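Local coordinates for protein alkaline phosphatase D (Bacillus subtilis, PDB 2YEQ) that hydrolyses phosphate esters as an alkaline phosphatase and phosphodiesterase, using an active site that contains iron and calcium, at residues A[357-360]-A[361-365]; A[304-308]-A[309-313]; A[131-134]-A[135-139]; A[183-186]-A[187-191]; A[420-423]-A[424-428]. All blocks are in the same frame, centred on the assembly; numbering follows the deposited sequence.

In the fold
All five contacts are local, each along a helix or at its start, in the PhoD-like phosphatase range of the calcineurin clan. Along the chain they run contact 3, 4, 2, 1, 5. Contacts 3 and 4 touch, their centres about 17 Å apart. The side chains of Tyr132 and Tyr189 come within about 11 and 9 Å of the iron. Contact 3 belongs to the crossover between strands 117-122 and 145-148 of the ten-stranded sheet. Contacts 1 and 2, centres about 11 Å apart, share a water and the Glu311 carboxylate. Their helices, 356-368 and 308-320, lead towards strands 374-378 and 325-329 of the seven-stranded sheet. Contact 5, its centre about 27 Å from that of contact 1, starts the helix before edge strand 433-437.

Contact 1: A[357-360]-A[361-365]; sequences AQRE and RVINF
Arg361 folds back over the turn before it and crosses the side chain of Gln358 at about a right angle. The amide and guanidinium planes are 53° apart, so the two groups do not stack. One guanidinium face looks onto the backbone of the previous turn. Ala357 O lies 3.4 Å above that plane, towards its rim, and Gln358 CA is placed in much the same way. Arg361 NH2 is 3.8 Å from Gln358 CB. Two torsions put the group there: CG stands beside the backbone N (chi1 -68°), and the chain turns sharply at chi3 (-76°). A water accepts from Arg361 NH2 at 2.9 Å and gives a weak bond to Gln358 OE1. The stronger partners lie outside the turn. Arg361 NE makes a salt bridge with Glu311, and Gln358 NE2 bonds to the same carboxylate oxygen. Gln358 OE1 bonds to the backbone N of Leu305 and Leu306 and to Thr304 OG1.

All this sits within helix 356-368, which runs up to strand 374-378 of the seven-stranded sheet. Its regular i to i+4 bonds include Ile363 N to Arg359 O at 2.9 Å. Here the side chains of Arg359 and Ile363 lie side by side and point the same way. Arg359 CG meets Ile363 CD1 at 3.9 Å, while the guanidinium end continues to Asp353 and Phe334 O. Val362 brings CG2 to 4.0 Å from Gln358 NE2. On the exposed side, Asn364 N bonds to Glu360 O, and Asn364 CB lies 3.2 Å from that same oxygen.

Contact 2: A[304-308]-A[309-313]; sequences TLLGK and EQEQW
Thr304 and Glu311 are linked by a water at the start of helix 308-320, where Gly307 is the N-cap. The water lies 2.7 Å from Thr304 OG1 and donates to Glu311 OE2, the oxygen that Gln358 and Arg361 of helix 356-368 share. Thr304 OG1 accepts from Gly307 N at 2.8 Å, an ST motif that shapes the approach to the helix. Leu306 comes next, its side chain crossing that of Gln310 at about a right angle. Leu306 CD2 meets Gln310 CD at 3.9 Å, and Leu306 CD1 reaches Glu311 CA. A second water joins Leu306 O to Gln310 N. An alanine in place of Gln310 would remove the chain lying across Leu306 and is likely to open a gap beside its CD2. Gly307 has a positive phi (81°), which favours glycine. Its O takes the N-H of Glu311 at 3.0 Å, nearly in line with the carbonyl. Lys308 begins the helix proper. Its NZ stays 4.3 Å from Glu311 OE1, beyond a salt bridge, while Lys308 O accepts from Gln312 N at 3.1 Å.

Contact 3: A[131-134]-A[135-139]; sequences YYTA and YKHMA
Thr133 holds CG2 anti to its backbone N, while His137 keeps its ring beside its own N (chi1 -63°). These settings lay the two side chains alongside each other, pointing the same way. Thr133 CG2 touches His137 NE2 at 3.7 Å. The imidazole CD2 of His137 also comes 3.3 Å from Thr133 O, and NE2 bonds to Ala467 O outside the turn. On another side of the helix the Tyr135 ring turns its edge to Tyr132, with CD2 4.1 Å from Tyr132 CB. The hydroxyls of both tyrosines bond to Gln125, through its backbone O for Tyr132 and its side chain for Tyr135.

The turn opens helix 133-138, the connecting helix of a beta-alpha-beta crossover between strands 117-122 and 145-148. Tyr132 is its N-cap. Tyr132 O accepts Tyr135 N at 2.9 Å from well above the carbonyl plane (50°), and Lys136 N more weakly. From there the bonding becomes regular. His137 N gives a nearly straight bond (170°) to Thr133 O, and Met138 N bonds to Ala134 O. Thr133, Ala134 and His137 rest on Met459 of strand 451-459, and Tyr135 packs against helix 193-201.

Contact 4: A[183-186]-A[187-191]; sequences RNRH and AQYRS. With EDO (1,2-ethanediol), chain B.
Arg185 curls towards Gln188 and Tyr189, its neighbours three and four places on along alpha-helix 179-190. Its CB points away from residues 187-191. CG continues anti to the backbone N. Two bends follow, at chi2 (62°) and chi3 (48°), and bring the rest of the chain back along the helix. CD is the atom that touches: it lies 3.6 Å from Tyr189 CE1 and also close to Gln188 OE1. Arg185 NE comes 3.6 Å from Gln188 OE1, but its hydrogen bond goes to Asn172 OD1. At the tip, NH1 bonds to the backbone oxygens of Tyr154 and Tyr156. Tyr154 is an iron ligand, so Arg185 is a second-shell neighbour of the metal site. The guanidinium plane is only 16° from that of the Tyr189 ring, and the two side chains run side by side. Tyr189 OH bonds to His171 and to Tyr127 N. The side chain of Tyr189 is about 9 Å from the bound Fe (III) ion. The Gln188 amide is fixed by Thr170 and Asn172.

The backbone keeps its i to i+4 bonds, such as Tyr189 N to Arg185 O. His186 stacks its ring on His245 of helix 228-245. A water sits 3.0 Å from His186 ND1, donates to His186 O and takes a weak bond from Arg190 NH1, whose stronger partner is His245 O. On another side, Asn184 ND2 holds O2 of a 1,2-ethanediol, probably from the crystallisation liquor, at 3.0 Å. Ser191 OG reaches back and donates to Ala187 O at 2.6 Å.

Contact 5: A[420-423]-A[424-428]; sequences RADT and DQILK
Arg420 O takes a water at 2.8 Å, and that water accepts from Asp424 N, joining the loop to the first turn of helix 423-429. The same oxygen receives weak bonds from Thr423 N and from Gln498. A second water does similar work one residue on: it donates to Ala421 O and accepts from Gln425 N at 2.8 Å. Two early N-H groups of the helix are thus satisfied through solvent. Direct i to i+4 bonds follow, Ile426 N to Asp422 O (3.0 Å) and Leu427 N to Thr423 O.

Asp422 carries its carboxylate between the backbone N and the carbonyl carbon (chi1 60°). From there it lies alongside Ile426, pointing the same way, with OD2 3.3 Å from Ile426 CD1. OD2 finds its polar partner in Glu503 N, and OD1 makes a long salt bridge with Arg420 NE.

Thr423 works with both its branches. OG1 accepts from Arg420 N at 3.0 Å, and CG2 runs beside Leu427, 3.8 Å from its CD1. With an alanine at Thr423, Arg420 N would probably lose its acceptor and Leu427 the methyl that packs beside it. Asp424 turns outward to Lys419.

The turn lies against edge strand 433-437 of the seven-stranded sheet, with Thr423 on Phe436 and Leu427 on Ile433. Ile426 packs on the loop at Phe339. Ala421 pairs its backbone with Glu501, in the chain just before helix 504-520.

Contact 1: A[357-360]-A[361-365]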
# COMPACT_ATOMS: atom_id res chain seq x y z
N ALA A 357 -21.54 -9.18 -3.45
CA ALA A 357 -22.57 -8.20 -3.80
C ALA A 357 -22.00 -6.81 -3.93
O ALA A 357 -22.39 -6.03 -4.80
CB ALA A 357 -23.71 -8.20 -2.77
N GLN A 358 -21.11 -6.46 -3.02
CA GLN A 358 -20.40 -5.19 -3.12
C GLN A 358 -19.68 -5.14 -4.48
O GLN A 358 -19.71 -4.12 -5.16
CB GLN A 358 -19.38 -5.06 -1.98
CG GLN A 358 -18.39 -3.95 -2.14
CD GLN A 358 -18.98 -2.59 -1.92
OE1 GLN A 358 -18.87 -2.03 -0.83
NE2 GLN A 358 -19.58 -2.02 -2.95
N ARG A 359 -19.01 -6.22 -4.85
CA ARG A 359 -18.28 -6.22 -6.13
C ARG A 359 -19.25 -6.06 -7.31
O ARG A 359 -18.98 -5.28 -8.24
CB ARG A 359 -17.44 -7.47 -6.29
CG ARG A 359 -16.47 -7.34 -7.47
CD ARG A 359 -15.52 -8.44 -7.52
NE ARG A 359 -16.18 -9.72 -7.48
CZ ARG A 359 -15.60 -10.86 -7.16
NH1 ARG A 359 -14.32 -10.92 -6.86
NH2 ARG A 359 -16.32 -11.98 -7.14
N GLU A 360 -20.39 -6.74 -7.24
CA GLU A 360 -21.44 -6.61 -8.26
C GLU A 360 -21.91 -5.18 -8.44
O GLU A 360 -22.12 -4.74 -9.58
CB GLU A 360 -22.63 -7.48 -7.91
CG GLU A 360 -22.48 -8.93 -8.25
CD GLU A 360 -23.79 -9.70 -8.08
OE1 GLU A 360 -24.78 -9.34 -8.77
OE2 GLU A 360 -23.83 -10.66 -7.26
N ARG A 361 -22.07 -4.44 -7.35
CA ARG A 361 -22.51 -3.06 -7.45
C ARG A 361 -21.47 -2.21 -8.20
O ARG A 361 -21.84 -1.37 -9.03
CB ARG A 361 -22.82 -2.44 -6.08
CG ARG A 361 -24.07 -3.05 -5.39
CD ARG A 361 -24.47 -2.24 -4.15
NE ARG A 361 -23.60 -2.47 -2.98
CZ ARG A 361 -23.63 -3.54 -2.17
NH1 ARG A 361 -24.41 -4.58 -2.42
NH2 ARG A 361 -22.81 -3.58 -1.12
N VAL A 362 -20.19 -2.44 -7.91
CA VAL A 362 -19.14 -1.70 -8.59
C VAL A 362 -19.10 -2.05 -10.09
O VAL A 362 -19.06 -1.17 -10.94
CB VAL A 362 -17.75 -1.95 -7.94
CG1 VAL A 362 -16.63 -1.27 -8.77
CG2 VAL A 362 -17.73 -1.45 -6.48
N ILE A 363 -19.11 -3.34 -10.41
CA ILE A 363 -19.08 -3.77 -11.79
C ILE A 363 -20.32 -3.31 -12.56
O ILE A 363 -20.20 -2.84 -13.68
CB ILE A 363 -18.87 -5.29 -11.91
CG1 ILE A 363 -17.48 -5.66 -11.36
CG2 ILE A 363 -18.98 -5.73 -13.37
CD1 ILE A 363 -17.23 -7.14 -11.24
N ASN A 364 -21.50 -3.40 -11.95
CA ASN A 364 -22.73 -2.95 -12.59
C ASN A 364 -22.69 -1.49 -12.92
O ASN A 364 -23.16 -1.06 -13.98
CB ASN A 364 -23.98 -3.25 -11.74
CG ASN A 364 -24.39 -4.71 -11.79
OD1 ASN A 364 -23.87 -5.47 -12.59
ND2 ASN A 364 -25.31 -5.10 -10.91
N PHE A 365 -22.12 -0.69 -12.01
CA PHE A 365 -22.01 0.72 -12.30
C PHE A 365 -21.05 0.96 -13.49
O PHE A 365 -21.33 1.79 -14.36
CB PHE A 365 -21.54 1.51 -11.09
CG PHE A 365 -21.55 2.97 -11.33
CD1 PHE A 365 -22.72 3.69 -11.21
CD2 PHE A 365 -20.40 3.62 -11.75
CE1 PHE A 365 -22.73 5.05 -11.47
CE2 PHE A 365 -20.41 4.96 -12.01
CZ PHE A 365 -21.57 5.69 -11.88
O HOH W 1 -22.03 -0.95 -0.17

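Contact 2: A[304-308]-A[309-313]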
# COMPACT_ATOMS: atom_id res chain seq x y z
N THR A 304 -21.20 -4.79 2.87
CA THR A 304 -20.41 -3.74 2.23
C THR A 304 -18.92 -3.92 2.57
O THR A 304 -18.57 -4.50 3.61
CB THR A 304 -20.88 -2.36 2.69
OG1 THR A 304 -20.29 -1.36 1.86
CG2 THR A 304 -20.56 -2.08 4.22
N LEU A 305 -18.06 -3.48 1.64
CA LEU A 305 -16.61 -3.31 1.90
C LEU A 305 -16.33 -1.85 2.11
O LEU A 305 -15.57 -1.47 2.99
CB LEU A 305 -15.74 -3.78 0.73
CG LEU A 305 -15.05 -5.12 0.72
CD1 LEU A 305 -14.28 -5.23 -0.62
CD2 LEU A 305 -14.11 -5.36 1.90
N LEU A 306 -16.94 -1.01 1.27
CA LEU A 306 -16.58 0.39 1.19
C LEU A 306 -17.36 1.24 2.14
O LEU A 306 -16.92 2.35 2.49
CB LEU A 306 -16.83 0.94 -0.21
CG LEU A 306 -16.09 0.30 -1.39
CD1 LEU A 306 -16.55 0.96 -2.71
CD2 LEU A 306 -14.56 0.41 -1.18
N GLY A 307 -18.56 0.76 2.51
CA GLY A 307 -19.53 1.61 3.17
C GLY A 307 -20.26 2.44 2.15
O GLY A 307 -19.73 2.70 1.05
N LYS A 308 -21.45 2.91 2.52
CA LYS A 308 -22.36 3.56 1.58
C LYS A 308 -21.80 4.85 1.01
O LYS A 308 -21.93 5.08 -0.19
CB LYS A 308 -23.72 3.85 2.24
CG LYS A 308 -24.70 4.67 1.37
CD LYS A 308 -25.98 3.90 1.03
CE LYS A 308 -25.73 2.81 -0.01
NZ LYS A 308 -26.53 3.02 -1.27
N GLU A 309 -21.20 5.68 1.85
CA GLU A 309 -20.69 6.98 1.42
C GLU A 309 -19.53 6.84 0.43
O GLU A 309 -19.49 7.52 -0.58
CB GLU A 309 -20.19 7.80 2.60
CG GLU A 309 -20.94 9.08 2.85
CD GLU A 309 -21.73 9.02 4.15
OE1 GLU A 309 -22.58 8.11 4.29
OE2 GLU A 309 -21.48 9.88 5.03
N GLN A 310 -18.58 5.96 0.76
CA GLN A 310 -17.44 5.76 -0.10
C GLN A 310 -17.87 5.14 -1.43
O GLN A 310 -17.29 5.45 -2.48
CB GLN A 310 -16.42 4.86 0.56
CG GLN A 310 -15.15 4.72 -0.25
CD GLN A 310 -14.09 3.90 0.44
OE1 GLN A 310 -14.33 3.25 1.49
NE2 GLN A 310 -12.92 3.90 -0.13
N GLU A 311 -18.84 4.24 -1.38
CA GLU A 311 -19.38 3.64 -2.60
C GLU A 311 -19.95 4.72 -3.53
O GLU A 311 -19.66 4.72 -4.74
CB GLU A 311 -20.45 2.60 -2.26
CG GLU A 311 -20.84 1.73 -3.44
CD GLU A 311 -21.94 0.75 -3.09
OE1 GLU A 311 -23.10 1.18 -3.06
OE2 GLU A 311 -21.65 -0.45 -2.86
N GLN A 312 -20.74 5.63 -2.98
CA GLN A 312 -21.38 6.67 -3.76
C GLN A 312 -20.34 7.66 -4.29
O GLN A 312 -20.44 8.14 -5.43
CB GLN A 312 -22.45 7.40 -2.95
CG GLN A 312 -23.26 8.42 -3.75
CD GLN A 312 -23.95 7.82 -4.99
OE1 GLN A 312 -23.76 8.27 -6.13
NE2 GLN A 312 -24.75 6.77 -4.76
N TRP A 313 -19.37 8.00 -3.45
CA TRP A 313 -18.27 8.86 -3.84
C TRP A 313 -17.51 8.24 -5.02
O TRP A 313 -17.18 8.92 -5.97
CB TRP A 313 -17.35 9.09 -2.62
CG TRP A 313 -15.96 9.60 -2.89
CD1 TRP A 313 -15.55 10.91 -2.96
CD2 TRP A 313 -14.78 8.80 -3.06
NE1 TRP A 313 -14.19 10.96 -3.18
CE2 TRP A 313 -13.69 9.68 -3.24
CE3 TRP A 313 -14.53 7.43 -3.06
CZ2 TRP A 313 -12.40 9.23 -3.41
CZ3 TRP A 313 -13.25 7.00 -3.23
CH2 TRP A 313 -12.20 7.90 -3.42
O HOH W 1 -22.03 -0.95 -0.17
O HOH W 2 -18.07 4.82 3.49

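Contact 3: A[131-134]-A[135-139]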
# COMPACT_ATOMS: atom_id res chain seq x y z
N TYR A 131 15.19 -8.08 4.33
CA TYR A 131 15.75 -6.75 4.12
C TYR A 131 14.97 -6.04 3.03
O TYR A 131 14.35 -6.67 2.16
CB TYR A 131 17.29 -6.89 3.84
CG TYR A 131 17.96 -7.41 5.09
CD1 TYR A 131 18.25 -6.57 6.16
CD2 TYR A 131 18.16 -8.78 5.26
CE1 TYR A 131 18.79 -7.06 7.35
CE2 TYR A 131 18.68 -9.28 6.43
CZ TYR A 131 18.99 -8.41 7.48
OH TYR A 131 19.47 -8.94 8.64
N TYR A 132 14.98 -4.72 3.12
CA TYR A 132 14.29 -3.82 2.21
C TYR A 132 15.09 -3.46 0.93
O TYR A 132 15.01 -2.36 0.39
CB TYR A 132 13.86 -2.56 2.96
CG TYR A 132 12.77 -2.77 4.05
CD1 TYR A 132 12.04 -3.95 4.15
CD2 TYR A 132 12.47 -1.73 4.93
CE1 TYR A 132 11.05 -4.11 5.15
CE2 TYR A 132 11.50 -1.86 5.90
CZ TYR A 132 10.79 -3.05 6.02
OH TYR A 132 9.82 -3.13 7.00
N THR A 133 15.78 -4.45 0.40
CA THR A 133 16.46 -4.33 -0.89
C THR A 133 15.53 -3.80 -1.98
O THR A 133 15.94 -3.00 -2.84
CB THR A 133 17.00 -5.67 -1.30
OG1 THR A 133 17.59 -6.30 -0.15
CG2 THR A 133 18.04 -5.55 -2.46
N ALA A 134 14.25 -4.19 -1.95
CA ALA A 134 13.30 -3.68 -2.94
C ALA A 134 13.29 -2.17 -3.00
O ALA A 134 13.20 -1.58 -4.09
CB ALA A 134 11.84 -4.22 -2.70
N TYR A 135 13.36 -1.51 -1.84
CA TYR A 135 13.33 -0.05 -1.80
C TYR A 135 14.65 0.60 -2.24
O TYR A 135 14.66 1.72 -2.74
CB TYR A 135 12.93 0.46 -0.42
CG TYR A 135 11.45 0.35 -0.11
CD1 TYR A 135 10.52 0.94 -0.93
CD2 TYR A 135 11.00 -0.35 1.01
CE1 TYR A 135 9.16 0.86 -0.67
CE2 TYR A 135 9.62 -0.44 1.30
CZ TYR A 135 8.71 0.17 0.46
OH TYR A 135 7.35 0.13 0.68
N LYS A 136 15.76 -0.09 -2.03
CA LYS A 136 17.05 0.36 -2.58
C LYS A 136 16.92 0.46 -4.09
O LYS A 136 17.24 1.49 -4.67
CB LYS A 136 18.16 -0.62 -2.23
CG LYS A 136 19.56 -0.08 -2.56
CD LYS A 136 20.62 -1.10 -2.22
CE LYS A 136 22.03 -0.54 -2.44
NZ LYS A 136 22.51 0.24 -1.27
N HIS A 137 16.40 -0.60 -4.71
CA HIS A 137 16.13 -0.58 -6.16
C HIS A 137 15.07 0.44 -6.57
O HIS A 137 15.24 1.13 -7.59
CB HIS A 137 15.75 -1.98 -6.66
CG HIS A 137 16.84 -2.99 -6.51
ND1 HIS A 137 18.06 -2.87 -7.15
CD2 HIS A 137 16.90 -4.13 -5.79
CE1 HIS A 137 18.81 -3.91 -6.85
NE2 HIS A 137 18.14 -4.69 -6.02
N MET A 138 13.99 0.58 -5.80
CA MET A 138 12.96 1.49 -6.18
C MET A 138 13.47 2.92 -6.21
O MET A 138 13.06 3.70 -7.07
CB MET A 138 11.76 1.42 -5.23
CG MET A 138 10.55 2.16 -5.72
SD MET A 138 9.22 2.29 -4.49
CE MET A 138 8.79 0.56 -4.44
N ALA A 139 14.34 3.26 -5.26
CA ALA A 139 14.87 4.63 -5.13
C ALA A 139 15.68 5.04 -6.38
O ALA A 139 15.93 6.21 -6.57
CB ALA A 139 15.73 4.75 -3.87

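Contact 4: A[183-186]-A[187-191]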
# COMPACT_ATOMS: atom_id res chain seq x y z
N ARG A 183 3.72 4.05 17.65
CA ARG A 183 4.72 5.04 17.26
C ARG A 183 6.10 4.39 17.15
O ARG A 183 6.83 4.63 16.16
CB ARG A 183 4.76 6.20 18.25
CG ARG A 183 3.64 7.17 18.15
CD ARG A 183 3.65 8.10 19.38
NE ARG A 183 2.80 9.25 19.20
CZ ARG A 183 2.53 10.15 20.14
NH1 ARG A 183 3.04 10.03 21.36
NH2 ARG A 183 1.79 11.18 19.85
N ASN A 184 6.45 3.57 18.14
CA ASN A 184 7.73 2.90 18.16
C ASN A 184 7.86 1.87 17.03
O ASN A 184 8.94 1.69 16.45
CB ASN A 184 8.02 2.28 19.53
CG ASN A 184 8.26 3.33 20.61
OD1 ASN A 184 8.50 4.50 20.29
ND2 ASN A 184 8.17 2.92 21.88
N ARG A 185 6.76 1.20 16.71
CA ARG A 185 6.80 0.24 15.61
C ARG A 185 6.98 1.00 14.27
O ARG A 185 7.77 0.56 13.44
CB ARG A 185 5.53 -0.59 15.56
CG ARG A 185 5.51 -1.64 14.47
CD ARG A 185 6.57 -2.67 14.62
NE ARG A 185 6.72 -3.27 15.95
CZ ARG A 185 6.13 -4.39 16.38
NH1 ARG A 185 5.26 -5.05 15.61
NH2 ARG A 185 6.42 -4.85 17.61
N HIS A 186 6.25 2.09 14.06
CA HIS A 186 6.48 2.95 12.87
C HIS A 186 7.94 3.41 12.79
O HIS A 186 8.54 3.39 11.72
CB HIS A 186 5.57 4.16 12.78
CG HIS A 186 4.22 3.87 12.18
ND1 HIS A 186 3.78 4.10 10.90
CD2 HIS A 186 3.21 3.27 12.77
CE1 HIS A 186 2.52 3.68 10.79
NE2 HIS A 186 2.17 3.13 11.91
N ALA A 187 8.51 3.79 13.92
CA ALA A 187 9.91 4.20 13.97
C ALA A 187 10.85 3.05 13.62
O ALA A 187 11.86 3.28 12.93
CB ALA A 187 10.24 4.79 15.35
N GLN A 188 10.56 1.83 14.06
CA GLN A 188 11.42 0.69 13.74
C GLN A 188 11.50 0.49 12.23
O GLN A 188 12.58 0.31 11.69
CB GLN A 188 10.94 -0.61 14.37
CG GLN A 188 11.73 -1.82 13.91
CD GLN A 188 11.34 -3.11 14.60
OE1 GLN A 188 10.15 -3.40 14.76
NE2 GLN A 188 12.35 -3.90 15.01
N TYR A 189 10.34 0.47 11.58
CA TYR A 189 10.24 0.25 10.13
C TYR A 189 10.86 1.40 9.34
O TYR A 189 11.63 1.17 8.43
CB TYR A 189 8.75 0.06 9.70
CG TYR A 189 8.24 -1.36 9.90
CD1 TYR A 189 8.28 -1.97 11.15
CD2 TYR A 189 7.67 -2.07 8.86
CE1 TYR A 189 7.81 -3.25 11.34
CE2 TYR A 189 7.21 -3.36 9.03
CZ TYR A 189 7.25 -3.94 10.28
OH TYR A 189 6.80 -5.23 10.46
N ARG A 190 10.51 2.63 9.72
CA ARG A 190 10.91 3.83 9.01
C ARG A 190 12.41 4.17 9.20
O ARG A 190 12.95 4.99 8.46
CB ARG A 190 10.01 4.99 9.45
CG ARG A 190 10.11 6.27 8.66
CD ARG A 190 9.82 6.01 7.18
NE ARG A 190 9.10 7.05 6.47
CZ ARG A 190 7.89 7.54 6.76
NH1 ARG A 190 7.20 7.16 7.83
NH2 ARG A 190 7.37 8.48 5.99
N SER A 191 13.07 3.54 10.18
CA SER A 191 14.50 3.72 10.44
C SER A 191 15.37 3.06 9.35
O SER A 191 16.56 3.31 9.28
CB SER A 191 14.87 3.04 11.78
OG SER A 191 14.43 3.83 12.84
C1 EDO B . 6.15 1.32 23.83
O1 EDO B . 6.14 1.57 25.25
C2 EDO B . 6.77 -0.04 23.48
O2 EDO B . 7.52 0.03 22.25
O HOH W 3 6.53 4.59 9.68

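Contact 5: A[420-423]-A[424-428]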
# COMPACT_ATOMS: atom_id res chain seq x y z
N ARG A 420 4.38 -21.93 -7.19
CA ARG A 420 3.97 -22.68 -5.98
C ARG A 420 3.28 -24.00 -6.37
O ARG A 420 3.02 -24.26 -7.53
CB ARG A 420 2.92 -21.86 -5.22
CG ARG A 420 3.41 -20.63 -4.58
CD ARG A 420 2.63 -20.35 -3.33
NE ARG A 420 1.49 -19.45 -3.51
CZ ARG A 420 1.42 -18.22 -2.97
NH1 ARG A 420 2.43 -17.69 -2.25
NH2 ARG A 420 0.33 -17.50 -3.15
N ALA A 421 2.95 -24.80 -5.36
CA ALA A 421 2.27 -26.09 -5.56
C ALA A 421 0.86 -25.96 -6.16
O ALA A 421 0.41 -26.84 -6.86
CB ALA A 421 2.22 -26.84 -4.25
N ASP A 422 0.17 -24.85 -5.92
CA ASP A 422 -1.22 -24.70 -6.36
C ASP A 422 -1.36 -23.79 -7.57
O ASP A 422 -2.46 -23.55 -8.06
CB ASP A 422 -2.11 -24.20 -5.20
CG ASP A 422 -1.67 -22.85 -4.65
OD1 ASP A 422 -0.61 -22.33 -5.06
OD2 ASP A 422 -2.41 -22.29 -3.82
N THR A 423 -0.24 -23.28 -8.09
CA THR A 423 -0.30 -22.34 -9.20
C THR A 423 -1.03 -22.86 -10.44
O THR A 423 -1.91 -22.18 -10.98
CB THR A 423 1.11 -21.88 -9.61
OG1 THR A 423 1.77 -21.31 -8.48
CG2 THR A 423 1.03 -20.84 -10.74
N ASP A 424 -0.66 -24.06 -10.90
CA ASP A 424 -1.30 -24.61 -12.11
C ASP A 424 -2.79 -24.82 -11.91
O ASP A 424 -3.58 -24.45 -12.78
CB ASP A 424 -0.64 -25.92 -12.53
CG ASP A 424 0.77 -25.71 -13.08
OD1 ASP A 424 1.06 -24.61 -13.63
OD2 ASP A 424 1.59 -26.64 -12.96
N GLN A 425 -3.18 -25.34 -10.74
CA GLN A 425 -4.61 -25.53 -10.42
C GLN A 425 -5.39 -24.24 -10.45
O GLN A 425 -6.46 -24.14 -11.08
CB GLN A 425 -4.74 -26.18 -9.03
CG GLN A 425 -6.17 -26.34 -8.52
CD GLN A 425 -6.23 -26.42 -7.01
OE1 GLN A 425 -6.93 -25.64 -6.37
NE2 GLN A 425 -5.47 -27.35 -6.44
N ILE A 426 -4.88 -23.21 -9.78
CA ILE A 426 -5.60 -21.96 -9.69
C ILE A 426 -5.74 -21.33 -11.06
O ILE A 426 -6.80 -20.78 -11.42
CB ILE A 426 -4.90 -20.98 -8.68
CG1 ILE A 426 -5.01 -21.51 -7.24
CG2 ILE A 426 -5.51 -19.58 -8.79
CD1 ILE A 426 -4.06 -20.81 -6.27
N LEU A 427 -4.67 -21.38 -11.85
CA LEU A 427 -4.71 -20.78 -13.20
C LEU A 427 -5.71 -21.52 -14.09
O LEU A 427 -6.46 -20.90 -14.83
CB LEU A 427 -3.31 -20.79 -13.83
CG LEU A 427 -2.24 -19.88 -13.21
CD1 LEU A 427 -0.92 -20.03 -13.95
CD2 LEU A 427 -2.66 -18.46 -13.21
N LYS A 428 -5.71 -22.85 -14.01
CA LYS A 428 -6.67 -23.68 -14.73
C LYS A 428 -8.10 -23.27 -14.39
O LYS A 428 -8.93 -23.09 -15.28
CB LYS A 428 -6.46 -25.16 -14.37
CG LYS A 428 -6.56 -26.14 -15.53
CD LYS A 428 -6.34 -27.60 -15.02
CE LYS A 428 -5.61 -28.48 -16.03
NZ LYS A 428 -6.11 -29.90 -16.03
O HOH W 4 1.69 -25.47 -9.74
O HOH W 5 -1.36 -26.78 -9.12